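Long-range contacts in argininosuccinate lyase (Chelativorans sp., PDB 6RXA), which cleaves carbon-nitrogen bonds as an EDDS lyase of the aspartase/fumarase superfamily and probably converts argininosuccinate to fumarate and arginine: residues A141-T152 against T343-K353; V269-A277 against K286-R294. The protein carries 2 engineered substitutions. All blocks are in the same frame, centred on the assembly; numbering follows the deposited sequence. Where two conformers were deposited one is given.

From the N terminus, the first segment met is 141-152, at the end of the long helix 112-147. The chain then runs on to 269-277. Contact 2 closes a short loop there, with only eight residues before 286-294. Further on the chain returns to 343-353, and contact 1 closes a far larger loop in which contact 2 is nested. Contact 1 ties the C-terminal ends of helices 112-147 and 329-348 together. Contact 2 ties the start of helix 290-301 to strand 270-271 and the loop after it. The two meet where strands 270-271 and 350-351 pair as a small antiparallel sheet. Their centres lie about 15 Å apart.

Contact 1. Residues A141-T152 against T343-K353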
# COMPACT_ATOMS: atom_id res chain seq x y z
N ALA A 141 5.46 -12.23 -28.71
CA ALA A 141 4.09 -12.54 -29.13
C ALA A 141 3.35 -11.28 -29.56
O ALA A 141 2.60 -11.29 -30.55
CB ALA A 141 3.35 -13.25 -28.01
N VAL A 142 3.55 -10.18 -28.83
CA VAL A 142 2.90 -8.90 -29.13
C VAL A 142 3.34 -8.37 -30.49
O VAL A 142 2.52 -7.97 -31.32
CB VAL A 142 3.21 -7.91 -28.00
CG1 VAL A 142 2.90 -6.47 -28.38
CG2 VAL A 142 2.45 -8.30 -26.73
N VAL A 143 4.66 -8.33 -30.73
CA VAL A 143 5.17 -7.76 -31.97
C VAL A 143 4.83 -8.65 -33.16
O VAL A 143 4.44 -8.16 -34.23
CB VAL A 143 6.69 -7.54 -31.86
CG1 VAL A 143 7.27 -7.11 -33.19
CG2 VAL A 143 7.00 -6.51 -30.81
N HIS A 144 4.95 -9.97 -32.99
CA HIS A 144 4.66 -10.89 -34.09
C HIS A 144 3.17 -10.86 -34.43
O HIS A 144 2.80 -10.95 -35.61
CB HIS A 144 5.17 -12.28 -33.74
CG HIS A 144 6.64 -12.32 -33.44
ND1 HIS A 144 7.28 -13.44 -32.98
CD2 HIS A 144 7.58 -11.35 -33.52
CE1 HIS A 144 8.56 -13.17 -32.79
NE2 HIS A 144 8.77 -11.91 -33.10
N LYS A 145 2.31 -10.70 -33.42
CA LYS A 145 0.88 -10.50 -33.67
C LYS A 145 0.63 -9.19 -34.40
O LYS A 145 -0.14 -9.14 -35.37
CB LYS A 145 0.12 -10.56 -32.34
CG LYS A 145 -1.41 -10.65 -32.45
CD LYS A 145 -1.91 -12.01 -32.90
CE LYS A 145 -3.40 -12.17 -32.61
NZ LYS A 145 -3.86 -13.55 -32.89
N ALA A 146 1.29 -8.11 -33.96
CA ALA A 146 1.10 -6.82 -34.63
C ALA A 146 1.42 -6.92 -36.11
O ALA A 146 0.73 -6.32 -36.94
CB ALA A 146 1.99 -5.77 -33.98
N ALA A 147 2.47 -7.67 -36.46
CA ALA A 147 2.91 -7.74 -37.84
C ALA A 147 1.86 -8.33 -38.77
O ALA A 147 1.90 -8.07 -39.97
CB ALA A 147 4.21 -8.55 -37.91
N ASP A 148 0.93 -9.11 -38.24
CA ASP A 148 -0.14 -9.70 -39.03
C ASP A 148 -1.39 -8.83 -39.07
O ASP A 148 -2.38 -9.23 -39.70
CB ASP A 148 -0.52 -11.08 -38.47
CG ASP A 148 0.50 -12.14 -38.79
OD1 ASP A 148 1.31 -11.95 -39.72
OD2 ASP A 148 0.48 -13.19 -38.11
N HIS A 149 -1.37 -7.66 -38.43
CA HIS A 149 -2.57 -6.85 -38.26
C HIS A 149 -2.36 -5.39 -38.61
O HIS A 149 -3.02 -4.51 -38.06
CB HIS A 149 -3.15 -7.04 -36.86
CG HIS A 149 -3.73 -8.39 -36.68
ND1 HIS A 149 -4.96 -8.74 -37.20
CD2 HIS A 149 -3.23 -9.51 -36.12
CE1 HIS A 149 -5.20 -10.01 -36.94
NE2 HIS A 149 -4.16 -10.50 -36.28
N LEU A 150 -1.51 -5.12 -39.61
CA LEU A 150 -1.29 -3.75 -40.05
C LEU A 150 -2.51 -3.17 -40.74
O LEU A 150 -2.63 -1.94 -40.84
CB LEU A 150 -0.12 -3.72 -41.03
CG LEU A 150 1.24 -4.13 -40.46
CD1 LEU A 150 2.30 -4.18 -41.55
CD2 LEU A 150 1.67 -3.19 -39.35
N ASP A 151 -3.38 -4.03 -41.27
CA ASP A 151 -4.58 -3.61 -41.99
C ASP A 151 -5.85 -3.84 -41.19
O ASP A 151 -6.95 -3.71 -41.73
CB ASP A 151 -4.72 -4.37 -43.32
CG ASP A 151 -3.59 -4.08 -44.29
OD1 ASP A 151 -3.04 -2.97 -44.25
OD2 ASP A 151 -3.27 -4.98 -45.09
N THR A 152 -5.74 -4.25 -39.92
CA THR A 152 -6.92 -4.58 -39.12
C THR A 152 -7.46 -3.31 -38.48
O THR A 152 -7.18 -2.98 -37.33
CB THR A 152 -6.56 -5.64 -38.09
OG1 THR A 152 -6.09 -6.81 -38.77
CG2 THR A 152 -7.77 -6.03 -37.25
N THR A 343 0.87 -14.05 -22.82
CA THR A 343 1.58 -14.36 -24.06
C THR A 343 0.71 -15.23 -24.95
O THR A 343 0.55 -14.94 -26.15
CB THR A 343 2.90 -15.08 -23.72
OG1 THR A 343 3.73 -14.22 -22.92
CG2 THR A 343 3.67 -15.50 -24.98
N GLY A 344 0.11 -16.28 -24.38
CA GLY A 344 -0.76 -17.15 -25.16
C GLY A 344 -2.06 -16.49 -25.57
O GLY A 344 -2.56 -16.70 -26.67
N VAL A 345 -2.64 -15.68 -24.67
CA VAL A 345 -3.85 -14.92 -25.02
C VAL A 345 -3.60 -14.07 -26.26
O VAL A 345 -4.42 -14.04 -27.19
CB VAL A 345 -4.30 -14.05 -23.83
CG1 VAL A 345 -5.28 -12.98 -24.32
CG2 VAL A 345 -4.93 -14.89 -22.76
N VAL A 346 -2.49 -13.33 -26.27
CA VAL A 346 -2.20 -12.44 -27.39
C VAL A 346 -1.94 -13.25 -28.65
O VAL A 346 -2.51 -12.97 -29.72
CB VAL A 346 -1.01 -11.51 -27.05
CG1 VAL A 346 -0.49 -10.83 -28.31
CG2 VAL A 346 -1.41 -10.50 -25.98
N ARG A 347 -1.12 -14.29 -28.56
CA ARG A 347 -0.81 -15.09 -29.73
C ARG A 347 -2.08 -15.63 -30.38
O ARG A 347 -2.21 -15.63 -31.61
CB ARG A 347 0.12 -16.23 -29.34
CG ARG A 347 0.41 -17.18 -30.50
CD ARG A 347 1.35 -18.31 -30.09
NE ARG A 347 0.75 -19.22 -29.11
CZ ARG A 347 1.07 -19.26 -27.82
NH1 ARG A 347 2.00 -18.45 -27.31
NH2 ARG A 347 0.46 -20.13 -27.03
N THR A 348 -3.02 -16.10 -29.56
CA THR A 348 -4.16 -16.84 -30.07
C THR A 348 -5.44 -16.01 -30.17
O THR A 348 -6.48 -16.56 -30.55
CB THR A 348 -4.44 -18.08 -29.21
OG1 THR A 348 -4.79 -17.72 -27.87
CG2 THR A 348 -3.22 -18.97 -29.17
N LEU A 349 -5.38 -14.71 -29.87
CA LEU A 349 -6.60 -13.91 -29.89
C LEU A 349 -7.22 -13.86 -31.28
O LEU A 349 -6.52 -13.76 -32.29
CB LEU A 349 -6.28 -12.48 -29.44
CG LEU A 349 -7.47 -11.57 -29.14
CD1 LEU A 349 -8.26 -12.07 -27.94
CD2 LEU A 349 -6.98 -10.15 -28.90
N HIS A 350 -8.54 -13.94 -31.32
CA HIS A 350 -9.28 -13.90 -32.58
C HIS A 350 -9.99 -12.56 -32.74
O HIS A 350 -11.10 -12.38 -32.23
CB HIS A 350 -10.30 -15.04 -32.62
CG HIS A 350 -9.70 -16.39 -32.42
ND1 HIS A 350 -9.15 -17.12 -33.46
CD2 HIS A 350 -9.56 -17.16 -31.31
CE1 HIS A 350 -8.69 -18.26 -33.00
NE2 HIS A 350 -8.91 -18.30 -31.69
N PRO A 351 -9.42 -11.60 -33.47
CA PRO A 351 -10.16 -10.35 -33.72
C PRO A 351 -11.31 -10.58 -34.69
O PRO A 351 -11.20 -11.38 -35.62
CB PRO A 351 -9.10 -9.43 -34.32
CG PRO A 351 -8.11 -10.35 -34.96
CD PRO A 351 -8.10 -11.61 -34.11
N ASN A 352 -12.43 -9.91 -34.44
CA ASN A 352 -13.57 -9.91 -35.37
C ASN A 352 -13.37 -8.71 -36.30
O ASN A 352 -13.82 -7.60 -36.01
CB ASN A 352 -14.89 -9.80 -34.63
CG ASN A 352 -16.11 -9.89 -35.57
OD1 ASN A 352 -16.04 -9.59 -36.77
ND2 ASN A 352 -17.23 -10.28 -34.99
N LYS A 353 -12.69 -8.95 -37.42
CA LYS A 353 -12.26 -7.83 -38.27
C LYS A 353 -13.45 -7.06 -38.82
O LYS A 353 -13.40 -5.83 -38.93
CB LYS A 353 -11.37 -8.33 -39.40
CG LYS A 353 -10.08 -8.96 -38.92
CD LYS A 353 -9.16 -9.26 -40.09
CE LYS A 353 -7.88 -9.93 -39.64
NZ LYS A 353 -6.96 -10.23 -40.78
O HOH W 1 -4.36 -11.08 -40.25
O HOH W 2 -6.21 -7.51 -41.40
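Lys145 supplies both direct hydrogen bonds of this contact. With CG anti to the backbone N (chi1 -169°) and a bend at chi2, NZ reaches the C-terminal end of the facing helix. NZ meets Leu349 O at 2.7 Å, in the carbonyl plane and on a lone pair. It meets Arg347 O at 2.9 Å from above that carbonyl's plane. With an alanine here, Leu349 O and Arg347 O would probably lose the amino group joining them to helix 112-147.

Apolar contacts flank Lys145 along the segment. Ala141 CB lies 3.8 Å from Thr343 CG2. Val346 CG1 packs on the backbone of Ala141 and Val142 and lies 4.2 Å from Val142 CG2. Further along, Pro351 CG comes to 3.5 Å from His149 CE1, and Lys353 CE sits at that ring's edge.

His149 ND1 and Thr152 OG1 share a hydrogen bond of 2.7 Å that helps set the turn of the ring. Two waters bind Lys353 NZ, one leading to Asp148 O, the other to Thr152 OG1.

The axes of 141-147 and 343-348 run nearly parallel (8°) and come within 8.8 Å. Helix 168-193 packs beside Lys145, helix 236-262 covers Val346 and Leu349, and strand 350-351 pairs with strand 270-271.

Contact 2. Residues V269-A277 against K286-R294; sequences VAELDASFA and KKNPMSLER. Engineered in segment 286-294: Met290 (natural residue Asp). With FMT (formic acid), chain C.
Lys287 and Ser291 hold this local loop-to-helix-start contact, which closes a short loop between strand 270-271 and helix 290-301, by a salt bridge and a serine-to-carbonyl bond. Lys287 extends fully, with CG anti to the backbone N (chi1 -179°), and its amino group makes two bonds. NZ forms a salt bridge with Glu271 OE1 at 2.8 Å, meeting the anti side of the carboxylate. It also bonds Leu272 O at 2.8 Å, nearly in line with that carbonyl. Its CG packs 3.7 Å from Ala277 CB, and Ala277 CA makes a CA-H...O contact with Asn288 O.

Ser291 OG donates to Phe276 O at 2.6 Å, in the carbonyl plane and on a lone pair. Its CB lies at the edge of the Phe276 ring. Leu272 CD1 packs against Pro289 CB at 3.8 Å and Leu292 CD1 at 4.1 Å.

Lys286 and Asn288 belong to the SSxMPxKxN signature of the aspartase/fumarase superfamily, and both bind succinate and fumarate in this protein. Here their pocket holds a formate, probably from the crystallisation liquor. Lys286 NZ reaches its O1 at 2.8 Å, and Asn288 ND2 the same oxygen at 2.9 Å. Lys286 NZ also donates to Asn288 OD1, which probably steadies the amide. Thr158 of the second subunit and Asn113 of the third subunit bind the formate too, so three chains build the site.

Pro289 centres an inverse gamma turn and takes the N-cap position of helix 290-301. The engineered Met290 (natural residue Asp) sends its end away from 269-277, toward Tyr26. Arg294 makes a cation-pi contact with Tyr26; both bind fumarate. Asp273 OD2 accepts from Ser275 N in an Asx turn and from Ser275 OG on the opposite face. Val345 and Thr348 of helix 329-348 pack on Phe276.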
# COMPACT_ATOMS: atom_id res chain seq x y z
N VAL A 269 -15.74 -7.43 -30.40
CA VAL A 269 -14.74 -7.18 -31.43
C VAL A 269 -13.54 -8.11 -31.34
O VAL A 269 -12.69 -8.10 -32.25
CB VAL A 269 -14.27 -5.71 -31.49
CG1 VAL A 269 -15.44 -4.81 -31.91
CG2 VAL A 269 -13.69 -5.32 -30.16
N ALA A 270 -13.43 -8.92 -30.29
CA ALA A 270 -12.44 -9.97 -30.24
C ALA A 270 -13.02 -11.12 -29.44
O ALA A 270 -13.96 -10.95 -28.66
CB ALA A 270 -11.12 -9.53 -29.61
N GLU A 271 -12.45 -12.30 -29.66
CA GLU A 271 -12.85 -13.49 -28.92
C GLU A 271 -11.60 -14.22 -28.46
O GLU A 271 -10.66 -14.40 -29.24
CB GLU A 271 -13.69 -14.41 -29.81
CG GLU A 271 -14.33 -15.56 -29.04
CD GLU A 271 -15.33 -16.37 -29.86
OE1 GLU A 271 -15.69 -17.47 -29.40
OE2 GLU A 271 -15.77 -15.92 -30.94
N LEU A 272 -11.59 -14.63 -27.19
CA LEU A 272 -10.50 -15.45 -26.71
C LEU A 272 -10.53 -16.81 -27.39
O LEU A 272 -11.59 -17.37 -27.68
CB LEU A 272 -10.67 -15.69 -25.21
CG LEU A 272 -10.44 -14.49 -24.32
CD1 LEU A 272 -10.84 -14.81 -22.88
CD2 LEU A 272 -8.98 -14.03 -24.36
N ASP A 273 -9.35 -17.36 -27.64
CA ASP A 273 -9.28 -18.77 -28.01
C ASP A 273 -9.94 -19.60 -26.92
O ASP A 273 -9.81 -19.32 -25.73
CB ASP A 273 -7.83 -19.21 -28.18
CG ASP A 273 -7.73 -20.54 -28.89
OD1 ASP A 273 -7.83 -20.55 -30.14
OD2 ASP A 273 -7.60 -21.58 -28.20
N ALA A 274 -10.65 -20.65 -27.34
CA ALA A 274 -11.31 -21.55 -26.40
C ALA A 274 -10.37 -22.04 -25.31
O ALA A 274 -10.79 -22.23 -24.16
CB ALA A 274 -11.86 -22.77 -27.14
N SER A 275 -9.09 -22.24 -25.64
CA SER A 275 -8.12 -22.76 -24.69
C SER A 275 -7.73 -21.76 -23.62
O SER A 275 -7.01 -22.12 -22.68
CB SER A 275 -6.86 -23.23 -25.44
OG SER A 275 -6.15 -22.16 -26.03
N PHE A 276 -8.20 -20.51 -23.72
CA PHE A 276 -7.93 -19.49 -22.72
C PHE A 276 -9.21 -19.00 -22.04
O PHE A 276 -9.16 -18.00 -21.30
CB PHE A 276 -7.13 -18.33 -23.33
CG PHE A 276 -5.70 -18.67 -23.53
CD1 PHE A 276 -4.81 -18.62 -22.47
CD2 PHE A 276 -5.23 -19.11 -24.76
CE1 PHE A 276 -3.49 -18.97 -22.63
CE2 PHE A 276 -3.91 -19.46 -24.92
CZ PHE A 276 -3.04 -19.40 -23.86
N ALA A 277 -10.32 -19.70 -22.21
CA ALA A 277 -11.58 -19.34 -21.59
C ALA A 277 -12.13 -20.53 -20.83
O ALA A 277 -11.82 -21.69 -21.13
CB ALA A 277 -12.60 -18.93 -22.65
N LYS A 286 -22.00 -19.23 -20.83
CA LYS A 286 -20.81 -18.46 -20.50
C LYS A 286 -19.57 -18.94 -21.25
O LYS A 286 -19.24 -20.13 -21.26
CB LYS A 286 -20.52 -18.48 -19.00
CG LYS A 286 -21.40 -17.60 -18.15
CD LYS A 286 -21.34 -16.14 -18.60
CE LYS A 286 -21.49 -15.19 -17.43
NZ LYS A 286 -20.27 -15.16 -16.61
N LYS A 287 -18.86 -17.99 -21.85
CA LYS A 287 -17.48 -18.18 -22.28
C LYS A 287 -16.70 -17.16 -21.47
O LYS A 287 -16.65 -15.98 -21.83
CB LYS A 287 -17.33 -17.99 -23.78
CG LYS A 287 -15.89 -18.22 -24.23
CD LYS A 287 -15.75 -18.26 -25.73
CE LYS A 287 -14.28 -18.28 -26.12
NZ LYS A 287 -14.06 -18.77 -27.53
N ASN A 288 -16.12 -17.59 -20.35
CA ASN A 288 -15.63 -16.66 -19.33
C ASN A 288 -14.14 -16.37 -19.52
O ASN A 288 -13.35 -17.29 -19.76
CB ASN A 288 -15.83 -17.25 -17.95
CG ASN A 288 -17.25 -17.14 -17.47
OD1 ASN A 288 -17.96 -16.19 -17.81
ND2 ASN A 288 -17.66 -18.08 -16.65
N PRO A 289 -13.76 -15.10 -19.35
CA PRO A 289 -12.35 -14.69 -19.53
C PRO A 289 -11.51 -14.97 -18.28
O PRO A 289 -10.90 -14.08 -17.69
CB PRO A 289 -12.49 -13.20 -19.84
CG PRO A 289 -13.70 -12.78 -19.02
CD PRO A 289 -14.65 -13.94 -19.12
N MET A 290 -11.48 -16.23 -17.88
CA MET A 290 -10.81 -16.62 -16.65
C MET A 290 -9.31 -16.39 -16.72
O MET A 290 -8.69 -16.04 -15.70
CB MET A 290 -11.14 -18.08 -16.37
CG MET A 290 -10.66 -18.57 -15.04
SD MET A 290 -11.37 -17.68 -13.64
CE MET A 290 -11.66 -19.06 -12.51
N SER A 291 -8.71 -16.56 -17.90
CA SER A 291 -7.29 -16.29 -18.06
C SER A 291 -7.00 -14.82 -17.78
O SER A 291 -6.01 -14.49 -17.11
CB SER A 291 -6.85 -16.65 -19.47
OG SER A 291 -7.65 -16.02 -20.46
N LEU A 292 -7.85 -13.94 -18.29
CA LEU A 292 -7.65 -12.50 -18.09
C LEU A 292 -7.84 -12.12 -16.63
O LEU A 292 -7.04 -11.35 -16.07
CB LEU A 292 -8.63 -11.74 -18.98
CG LEU A 292 -8.62 -12.05 -20.48
CD1 LEU A 292 -9.66 -11.20 -21.23
CD2 LEU A 292 -7.23 -11.90 -21.07
N GLU A 293 -8.89 -12.63 -15.99
CA GLU A 293 -9.18 -12.22 -14.62
C GLU A 293 -8.13 -12.74 -13.65
O GLU A 293 -7.73 -12.01 -12.73
CB GLU A 293 -10.59 -12.61 -14.21
CG GLU A 293 -11.63 -11.75 -14.95
CD GLU A 293 -12.97 -11.69 -14.27
OE1 GLU A 293 -13.73 -10.74 -14.59
OE2 GLU A 293 -13.28 -12.60 -13.47
N ARG A 294 -7.68 -13.98 -13.82
CA ARG A 294 -6.63 -14.48 -12.93
C ARG A 294 -5.29 -13.80 -13.21
O ARG A 294 -4.46 -13.69 -12.30
CB ARG A 294 -6.51 -16.00 -13.03
CG ARG A 294 -7.66 -16.71 -12.34
CD ARG A 294 -7.59 -18.20 -12.58
NE ARG A 294 -8.55 -18.93 -11.76
CZ ARG A 294 -8.30 -19.36 -10.52
NH1 ARG A 294 -7.13 -19.11 -9.94
NH2 ARG A 294 -9.23 -20.03 -9.86
C FMT C . -19.83 -17.34 -13.71
O1 FMT C . -19.94 -17.34 -14.94
O2 FMT C . -20.17 -16.37 -13.00